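Pullulanase (Klebsiella oxytoca, PDB 2YOC) hydrolyses alpha-1,6-glucosidic linkages in pullulan and related alpha-dextrins, and is probably exported by a type 2 secretion system. Local coordinates at residues R618-E627 against S698-I706; P637-I646 against G668-L676. One frame throughout, in Å; residues are numbered along the deposited sequence.

Contact 1: R618-E627 against S698-I706; sequences RLNETTGSVE and SNQSDRFEI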
loop_
_atom_site.group_PDB
_atom_site.type_symbol
_atom_site.label_atom_id
_atom_site.label_comp_id
_atom_site.label_asym_id
_atom_site.label_seq_id
_atom_site.Cartn_x
_atom_site.Cartn_y
_atom_site.Cartn_z
ATOM N N ARG B 618 -37.443 17.792 -4.929
ATOM C CA ARG B 618 -36.105 18.226 -5.345
ATOM C C ARG B 618 -36.137 18.424 -6.883
ATOM O O ARG B 618 -36.416 17.481 -7.633
ATOM C CB ARG B 618 -35.012 17.227 -4.923
ATOM C CG ARG B 618 -33.594 17.799 -5.125
ATOM C CD ARG B 618 -32.452 16.916 -4.638
ATOM N NE ARG B 618 -32.529 16.687 -3.201
ATOM C CZ ARG B 618 -32.623 15.484 -2.643
ATOM N NH1 ARG B 618 -32.608 14.391 -3.397
ATOM N NH2 ARG B 618 -32.708 15.362 -1.322
ATOM N N LEU B 619 -35.888 19.663 -7.329
ATOM C CA LEU B 619 -35.913 20.069 -8.735
ATOM C C LEU B 619 -34.528 20.311 -9.324
ATOM O O LEU B 619 -33.613 20.795 -8.640
ATOM C CB LEU B 619 -36.719 21.363 -8.905
ATOM C CG LEU B 619 -38.047 21.497 -8.193
ATOM C CD1 LEU B 619 -38.592 22.850 -8.435
ATOM C CD2 LEU B 619 -39.040 20.454 -8.655
ATOM N N ASN B 620 -34.404 20.031 -10.631
ATOM C CA ASN B 620 -33.178 20.274 -11.385
ATOM C C ASN B 620 -32.914 21.797 -11.414
ATOM O O ASN B 620 -33.815 22.574 -11.743
ATOM C CB ASN B 620 -33.344 19.724 -12.788
ATOM C CG ASN B 620 -32.181 20.007 -13.674
ATOM O OD1 ASN B 620 -32.079 21.073 -14.274
ATOM N ND2 ASN B 620 -31.270 19.060 -13.755
ATOM N N GLU B 621 -31.681 22.198 -11.059
ATOM C CA GLU B 621 -31.158 23.571 -10.945
ATOM C C GLU B 621 -31.408 24.508 -12.151
ATOM O O GLU B 621 -31.373 25.732 -11.979
ATOM C CB GLU B 621 -29.636 23.539 -10.645
ATOM C CG GLU B 621 -29.202 22.785 -9.387
ATOM C CD GLU B 621 -28.554 21.418 -9.575
ATOM O OE1 GLU B 621 -29.031 20.630 -10.428
ATOM O OE2 GLU B 621 -27.588 21.120 -8.833
ATOM N N THR B 622 -31.620 23.932 -13.367
ATOM C CA THR B 622 -31.801 24.613 -14.673
ATOM C C THR B 622 -33.254 24.623 -15.172
ATOM O O THR B 622 -33.766 25.664 -15.604
ATOM C CB THR B 622 -30.923 23.896 -15.743
ATOM O OG1 THR B 622 -29.538 23.922 -15.387
ATOM C CG2 THR B 622 -31.102 24.465 -17.123
ATOM N N THR B 623 -33.868 23.439 -15.189
ATOM C CA THR B 623 -35.191 23.192 -15.749
ATOM C C THR B 623 -36.368 23.242 -14.783
ATOM O O THR B 623 -37.503 23.409 -15.234
ATOM C CB THR B 623 -35.130 21.865 -16.480
ATOM O OG1 THR B 623 -34.844 20.828 -15.541
ATOM C CG2 THR B 623 -34.032 21.856 -17.514
ATOM N N GLY B 624 -36.104 23.064 -13.482
ATOM C CA GLY B 624 -37.149 23.012 -12.470
ATOM C C GLY B 624 -37.951 21.713 -12.518
ATOM O O GLY B 624 -38.963 21.593 -11.828
ATOM N N SER B 625 -37.530 20.724 -13.342
ATOM C CA SER B 625 -38.185 19.407 -13.421
ATOM C C SER B 625 -37.867 18.643 -12.130
ATOM O O SER B 625 -36.759 18.791 -11.583
ATOM C CB SER B 625 -37.679 18.607 -14.619
ATOM O OG SER B 625 -37.596 19.383 -15.808
ATOM N N VAL B 626 -38.855 17.872 -11.617
ATOM C CA VAL B 626 -38.687 17.103 -10.386
ATOM C C VAL B 626 -37.693 16.019 -10.702
ATOM O O VAL B 626 -37.870 15.302 -11.687
ATOM C CB VAL B 626 -40.018 16.523 -9.822
ATOM C CG1 VAL B 626 -39.769 15.641 -8.592
ATOM C CG2 VAL B 626 -41.019 17.631 -9.506
ATOM N N GLU B 627 -36.629 15.931 -9.903
ATOM C CA GLU B 627 -35.582 14.942 -10.107
ATOM C C GLU B 627 -36.107 13.544 -9.795
ATOM O O GLU B 627 -37.100 13.402 -9.080
ATOM C CB GLU B 627 -34.308 15.329 -9.348
ATOM C CG GLU B 627 -33.646 16.568 -9.928
ATOM C CD GLU B 627 -32.281 16.922 -9.387
ATOM O OE1 GLU B 627 -32.015 16.639 -8.193
ATOM O OE2 GLU B 627 -31.479 17.505 -10.154
ATOM N N SER B 698 -25.688 8.921 -2.625
ATOM C CA SER B 698 -26.885 9.374 -3.351
ATOM C C SER B 698 -26.549 10.367 -4.402
ATOM O O SER B 698 -27.408 10.686 -5.222
ATOM C CB SER B 698 -27.858 10.046 -2.387
ATOM O OG SER B 698 -27.292 11.183 -1.745
ATOM N N ASN B 699 -25.319 10.899 -4.337
ATOM C CA ASN B 699 -24.762 11.940 -5.187
ATOM C C ASN B 699 -25.387 13.277 -4.891
ATOM O O ASN B 699 -25.505 14.100 -5.809
ATOM C CB ASN B 699 -24.835 11.598 -6.682
ATOM C CG ASN B 699 -23.569 10.962 -7.191
ATOM O OD1 ASN B 699 -23.325 9.754 -7.011
ATOM N ND2 ASN B 699 -22.717 11.777 -7.810
ATOM N N GLN B 700 -25.769 13.523 -3.603
ATOM C CA GLN B 700 -26.351 14.821 -3.226
ATOM C C GLN B 700 -25.400 15.682 -2.406
ATOM O O GLN B 700 -25.815 16.700 -1.850
ATOM C CB GLN B 700 -27.706 14.671 -2.499
ATOM C CG GLN B 700 -28.821 13.885 -3.199
ATOM C CD GLN B 700 -28.952 14.193 -4.638
ATOM O OE1 GLN B 700 -29.174 15.342 -5.052
ATOM N NE2 GLN B 700 -28.775 13.157 -5.425
ATOM N N SER B 701 -24.131 15.288 -2.339
ATOM C CA SER B 701 -23.076 15.976 -1.578
ATOM C C SER B 701 -22.803 17.400 -2.044
ATOM O O SER B 701 -22.274 18.202 -1.269
ATOM C CB SER B 701 -21.804 15.142 -1.549
ATOM O OG SER B 701 -22.116 13.819 -1.135
ATOM N N ASP B 702 -23.230 17.733 -3.283
ATOM C CA ASP B 702 -23.127 19.084 -3.837
ATOM C C ASP B 702 -24.090 19.997 -3.106
ATOM O O ASP B 702 -23.813 21.202 -2.984
ATOM C CB ASP B 702 -23.419 19.122 -5.364
ATOM C CG ASP B 702 -24.696 18.439 -5.848
ATOM O OD1 ASP B 702 -24.933 17.259 -5.457
ATOM O OD2 ASP B 702 -25.398 19.032 -6.714
ATOM N N ARG B 703 -25.209 19.406 -2.600
ATOM C CA ARG B 703 -26.314 20.095 -1.925
ATOM C C ARG B 703 -26.257 20.156 -0.405
ATOM O O ARG B 703 -26.703 21.162 0.168
ATOM C CB ARG B 703 -27.667 19.533 -2.376
ATOM C CG ARG B 703 -27.930 19.759 -3.844
ATOM C CD ARG B 703 -28.843 18.686 -4.346
ATOM N NE ARG B 703 -29.457 19.017 -5.633
ATOM C CZ ARG B 703 -30.510 19.815 -5.775
ATOM N NH1 ARG B 703 -31.033 20.429 -4.725
ATOM N NH2 ARG B 703 -31.043 20.011 -6.973
ATOM N N PHE B 704 -25.732 19.088 0.239
ATOM C CA PHE B 704 -25.645 18.943 1.699
ATOM C C PHE B 704 -24.837 17.670 2.082
ATOM O O PHE B 704 -24.717 16.734 1.260
ATOM C CB PHE B 704 -27.063 18.787 2.296
ATOM C CG PHE B 704 -27.974 17.766 1.618
ATOM C CD1 PHE B 704 -27.804 16.396 1.833
ATOM C CD2 PHE B 704 -29.008 18.174 0.790
ATOM C CE1 PHE B 704 -28.645 15.461 1.227
ATOM C CE2 PHE B 704 -29.833 17.233 0.166
ATOM C CZ PHE B 704 -29.644 15.884 0.392
ATOM N N GLU B 705 -24.385 17.602 3.380
ATOM C CA GLU B 705 -23.710 16.429 3.947
ATOM C C GLU B 705 -24.768 15.330 4.059
ATOM O O GLU B 705 -25.726 15.446 4.846
ATOM C CB GLU B 705 -23.088 16.750 5.300
ATOM C CG GLU B 705 -22.243 15.606 5.825
ATOM C CD GLU B 705 -21.674 15.788 7.213
ATOM O OE1 GLU B 705 -22.362 16.370 8.085
ATOM O OE2 GLU B 705 -20.547 15.294 7.436
ATOM N N ILE B 706 -24.646 14.332 3.174
ATOM C CA ILE B 706 -25.598 13.228 3.043
ATOM C C ILE B 706 -25.554 12.256 4.223
ATOM O O ILE B 706 -24.520 12.143 4.859
ATOM C CB ILE B 706 -25.452 12.531 1.661
ATOM C CG1 ILE B 706 -24.158 11.694 1.520
ATOM C CG2 ILE B 706 -25.586 13.546 0.524
ATOM C CD1 ILE B 706 -24.178 10.662 0.328
#
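Q700 lies along the outer part of R618: its CG sits over one face of the R618 guanidinium, toward the rim, 3.8 Å from NH1, and the amide and guanidinium planes are only 14° apart. The chain of Q700 bends at chi2, and its NE2 turns back to donate to the backbone O of S698. Next comes D702, whose OD2 is 3.7 Å from OE2 of E621. The calcium ion near the D702 side chain probably offsets that like-charge approach. R703 runs extended from CG to NE into the 618-627 loop. CD of R618 lies over the centre of the R703 guanidinium, 3.7 Å from its CZ, while NH2 of R703 reaches the backbone O of L619 in a weak hydrogen bond of 3.2 Å at the group's edge. The same NH2 forms a long salt bridge with OE1 of E627 (3.7 Å), a pairing of charges alone. Last, the F704 ring offers its edge to R618, CZ of F704 standing 3.5 Å from NH2 of R618; the strongest partner of R618, however, is E638, in a salt bridge from NE. This is a loop-to-loop contact of the pullulanase (beta/alpha)8 barrel, where the excursion following strand 690-693 meets the long one between strands 586-591 and 661-664.

Contact 2: P637-I646 against G668-L676; sequences PEHRMFAKLI and GYHPKAQIL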
loop_
_atom_site.group_PDB
_atom_site.type_symbol
_atom_site.label_atom_id
_atom_site.label_comp_id
_atom_site.label_asym_id
_atom_site.label_seq_id
_atom_site.Cartn_x
_atom_site.Cartn_y
_atom_site.Cartn_z
ATOM N N PRO B 637 -35.987 16.433 1.688
ATOM C CA PRO B 637 -35.856 16.508 3.156
ATOM C C PRO B 637 -34.975 17.670 3.641
ATOM O O PRO B 637 -34.988 17.980 4.840
ATOM C CB PRO B 637 -35.272 15.146 3.535
ATOM C CG PRO B 637 -34.627 14.631 2.298
ATOM C CD PRO B 637 -35.409 15.181 1.152
ATOM N N GLU B 638 -34.231 18.331 2.723
ATOM C CA GLU B 638 -33.377 19.478 3.057
ATOM C C GLU B 638 -34.197 20.755 3.363
ATOM O O GLU B 638 -33.687 21.688 3.991
ATOM C CB GLU B 638 -32.330 19.737 1.945
ATOM C CG GLU B 638 -32.907 19.974 0.559
ATOM C CD GLU B 638 -32.957 18.764 -0.342
ATOM O OE1 GLU B 638 -33.414 17.695 0.120
ATOM O OE2 GLU B 638 -32.509 18.878 -1.507
ATOM N N HIS B 639 -35.458 20.802 2.882
ATOM C CA HIS B 639 -36.341 21.939 3.119
ATOM C C HIS B 639 -37.063 21.766 4.448
ATOM O O HIS B 639 -37.571 20.678 4.766
ATOM C CB HIS B 639 -37.303 22.153 1.955
ATOM C CG HIS B 639 -36.615 22.359 0.633
ATOM N ND1 HIS B 639 -37.317 22.273 -0.559
ATOM C CD2 HIS B 639 -35.316 22.627 0.358
ATOM C CE1 HIS B 639 -36.431 22.507 -1.510
ATOM N NE2 HIS B 639 -35.215 22.719 -1.005
ATOM N N ARG B 640 -37.059 22.852 5.237
ATOM C CA ARG B 640 -37.588 22.950 6.584
ATOM C C ARG B 640 -38.963 22.305 6.863
ATOM O O ARG B 640 -39.086 21.556 7.837
ATOM C CB ARG B 640 -37.523 24.402 7.040
ATOM C CG ARG B 640 -36.107 24.885 7.280
ATOM C CD ARG B 640 -36.003 26.372 7.555
ATOM N NE ARG B 640 -36.460 26.749 8.896
ATOM C CZ ARG B 640 -36.180 27.917 9.482
ATOM N NH1 ARG B 640 -35.433 28.822 8.856
ATOM N NH2 ARG B 640 -36.639 28.187 10.697
HETATM N N MSE B 641 -39.975 22.588 6.036
HETATM C CA MSE B 641 -41.315 22.037 6.222
HETATM C C MSE B 641 -41.455 20.559 5.894
HETATM O O MSE B 641 -42.245 19.847 6.541
HETATM C CB MSE B 641 -42.404 22.888 5.547
HETATM C CG MSE B 641 -42.511 24.311 6.126
HETATM SE SE MSE B 641 -42.605 24.423 8.070
HETATM C CE MSE B 641 -44.365 23.756 8.300
ATOM N N PHE B 642 -40.668 20.079 4.931
ATOM C CA PHE B 642 -40.686 18.656 4.648
ATOM C C PHE B 642 -39.931 17.916 5.744
ATOM O O PHE B 642 -40.346 16.816 6.136
ATOM C CB PHE B 642 -40.140 18.296 3.267
ATOM C CG PHE B 642 -40.426 16.842 2.925
ATOM C CD1 PHE B 642 -41.731 16.344 2.948
ATOM C CD2 PHE B 642 -39.392 15.966 2.618
ATOM C CE1 PHE B 642 -41.987 14.999 2.659
ATOM C CE2 PHE B 642 -39.653 14.627 2.330
ATOM C CZ PHE B 642 -40.946 14.155 2.340
ATOM N N ALA B 643 -38.866 18.535 6.288
ATOM C CA ALA B 643 -38.133 17.911 7.397
ATOM C C ALA B 643 -39.105 17.802 8.587
ATOM O O ALA B 643 -39.161 16.747 9.238
ATOM C CB ALA B 643 -36.903 18.737 7.765
ATOM N N LYS B 644 -39.945 18.857 8.791
ATOM C CA LYS B 644 -40.968 18.889 9.841
ATOM C C LYS B 644 -42.024 17.782 9.574
ATOM O O LYS B 644 -42.371 17.025 10.492
ATOM C CB LYS B 644 -41.606 20.281 9.966
ATOM C CG LYS B 644 -42.561 20.352 11.138
ATOM C CD LYS B 644 -43.304 21.688 11.312
ATOM C CE LYS B 644 -44.630 21.502 12.034
ATOM N NZ LYS B 644 -44.529 20.799 13.373
ATOM N N LEU B 645 -42.486 17.659 8.309
ATOM C CA LEU B 645 -43.444 16.618 7.963
ATOM C C LEU B 645 -42.918 15.251 8.386
ATOM O O LEU B 645 -43.646 14.529 9.088
ATOM C CB LEU B 645 -43.771 16.624 6.470
ATOM C CG LEU B 645 -44.979 15.763 6.063
ATOM C CD1 LEU B 645 -45.831 16.480 5.025
ATOM C CD2 LEU B 645 -44.556 14.382 5.587
ATOM N N ILE B 646 -41.657 14.901 7.973
ATOM C CA ILE B 646 -41.003 13.624 8.303
ATOM C C ILE B 646 -41.016 13.377 9.831
ATOM O O ILE B 646 -41.499 12.328 10.272
ATOM C CB ILE B 646 -39.570 13.525 7.736
ATOM C CG1 ILE B 646 -39.555 13.644 6.211
ATOM C CG2 ILE B 646 -38.884 12.232 8.182
ATOM C CD1 ILE B 646 -38.163 13.967 5.604
ATOM N N GLY B 668 -29.426 7.963 2.050
ATOM C CA GLY B 668 -28.367 8.812 1.504
ATOM C C GLY B 668 -28.882 10.090 0.847
ATOM O O GLY B 668 -28.141 11.075 0.720
ATOM N N TYR B 669 -30.177 10.083 0.435
ATOM C CA TYR B 669 -30.858 11.210 -0.192
ATOM C C TYR B 669 -31.281 12.225 0.842
ATOM O O TYR B 669 -31.635 13.344 0.486
ATOM C CB TYR B 669 -32.030 10.726 -1.045
ATOM C CG TYR B 669 -31.540 10.081 -2.321
ATOM C CD1 TYR B 669 -31.214 8.730 -2.362
ATOM C CD2 TYR B 669 -31.363 10.830 -3.482
ATOM C CE1 TYR B 669 -30.712 8.143 -3.520
ATOM C CE2 TYR B 669 -30.887 10.247 -4.652
ATOM C CZ TYR B 669 -30.526 8.911 -4.657
ATOM O OH TYR B 669 -30.051 8.327 -5.808
ATOM N N HIS B 670 -31.212 11.854 2.124
ATOM C CA HIS B 670 -31.525 12.754 3.219
ATOM C C HIS B 670 -30.235 13.394 3.756
ATOM O O HIS B 670 -29.199 12.713 3.872
ATOM C CB HIS B 670 -32.155 11.991 4.405
ATOM C CG HIS B 670 -33.488 11.363 4.153
ATOM N ND1 HIS B 670 -34.602 11.754 4.866
ATOM C CD2 HIS B 670 -33.831 10.339 3.332
ATOM C CE1 HIS B 670 -35.592 10.991 4.426
ATOM N NE2 HIS B 670 -35.177 10.136 3.492
ATOM N N PRO B 671 -30.324 14.668 4.195
ATOM C CA PRO B 671 -29.178 15.298 4.890
ATOM C C PRO B 671 -28.961 14.671 6.270
ATOM O O PRO B 671 -29.904 14.574 7.056
ATOM C CB PRO B 671 -29.632 16.761 5.082
ATOM C CG PRO B 671 -30.817 16.907 4.178
ATOM C CD PRO B 671 -31.470 15.582 4.122
ATOM N N LYS B 672 -27.730 14.272 6.584
ATOM C CA LYS B 672 -27.364 13.740 7.889
ATOM C C LYS B 672 -27.981 14.602 9.007
ATOM O O LYS B 672 -28.496 14.035 9.979
ATOM C CB LYS B 672 -25.829 13.711 8.016
ATOM C CG LYS B 672 -25.240 13.714 9.432
ATOM C CD LYS B 672 -23.720 13.417 9.425
ATOM C CE LYS B 672 -23.082 13.640 10.777
ATOM N NZ LYS B 672 -21.628 13.872 10.637
ATOM N N ALA B 673 -27.982 15.948 8.854
ATOM C CA ALA B 673 -28.517 16.843 9.885
ATOM C C ALA B 673 -30.013 16.653 10.194
ATOM O O ALA B 673 -30.442 16.770 11.356
ATOM C CB ALA B 673 -28.207 18.287 9.568
ATOM N N GLN B 674 -30.777 16.305 9.160
ATOM C CA GLN B 674 -32.209 16.045 9.207
ATOM C C GLN B 674 -32.411 14.724 9.978
ATOM O O GLN B 674 -33.094 14.716 11.017
ATOM C CB GLN B 674 -32.715 15.949 7.752
ATOM C CG GLN B 674 -34.176 16.033 7.568
ATOM C CD GLN B 674 -34.751 14.665 7.504
ATOM O OE1 GLN B 674 -34.487 13.909 6.556
ATOM N NE2 GLN B 674 -35.574 14.334 8.501
ATOM N N ILE B 675 -31.730 13.636 9.542
ATOM C CA ILE B 675 -31.863 12.360 10.254
ATOM C C ILE B 675 -31.579 12.516 11.769
ATOM O O ILE B 675 -32.357 12.014 12.587
ATOM C CB ILE B 675 -31.091 11.186 9.583
ATOM C CG1 ILE B 675 -31.429 11.049 8.083
ATOM C CG2 ILE B 675 -31.333 9.869 10.336
ATOM C CD1 ILE B 675 -32.871 10.596 7.747
ATOM N N LEU B 676 -30.523 13.268 12.128
ATOM C CA LEU B 676 -30.155 13.481 13.530
ATOM C C LEU B 676 -31.185 14.337 14.270
ATOM O O LEU B 676 -31.549 14.032 15.408
ATOM C CB LEU B 676 -28.734 14.040 13.672
ATOM C CG LEU B 676 -27.594 13.242 13.020
ATOM C CD1 LEU B 676 -26.277 13.876 13.289
ATOM C CD2 LEU B 676 -27.577 11.811 13.485
#
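Two successive helices of the (beta/alpha)8 barrel, 640-655 and 672-683, start side by side here, and the contact joins their opening turns and the residues leading into them. P637 is the main wedge. Its CG rests over one face of the H670 imidazole in a CH-pi contact, 4.1 Å from the ring centroid and 24° off the normal, and also meets CD of P671 at 3.8 Å. One residue on, E638 lays its CA and CB against CG of P671, while its carboxylate leaves the interface for a salt bridge to R618.

Q674 lies between the helices. With CG anti to the backbone N (chi1 -165°), its chain starts toward helix 640-655, where CG packs on CB of A643 at 3.8 Å; the bend at chi2 then turns the amide back toward H670. OE1 there accepts a hydrogen bond of 2.7 Å from ND1 of H670, nearly straight and within the imidazole plane. This bond restrains the rotation of the imidazole and anchors the amide oxygen. CB of P637 lies beside the same oxygen, OE1 of Q674. One turn further along, I646 sends its side chain across that of Q674 at about a right angle, with CD1 of I646 3.8 Å from OE1 of Q674.

Behind this interface, helix 640-655 packs against helix 269-280 through R640 and M641, and F642 and L645 rest on L608 of helix 608-611. Between the two joined helices the chain passes through barrel strand 661-664, whereas strand 690-693 follows helix 672-683.

How the contacts relate
Contact 2 is nested in the chain loop closed by contact 1, and their centres are about 14 Å apart. Contact 2 is the more buried, a largely apolar interface of prolines, alanine and isoleucine packed round a histidine-glutamine hydrogen bond; contact 1 is partly buried, joins loops without regular structure, and is made mainly by arginines and carboxylates, with a calcium ion beside D702. They touch directly. The salt bridge from NE of R618 to OE2 of E638, 2.8 Å long, ties 618-627 to the approach of helix 640-655, and OG of S698, 2.6 Å from O of G668, probably hydrogen-bonds 698-706 to the start of 668-676. CZ of F704 also packs near O of Y669.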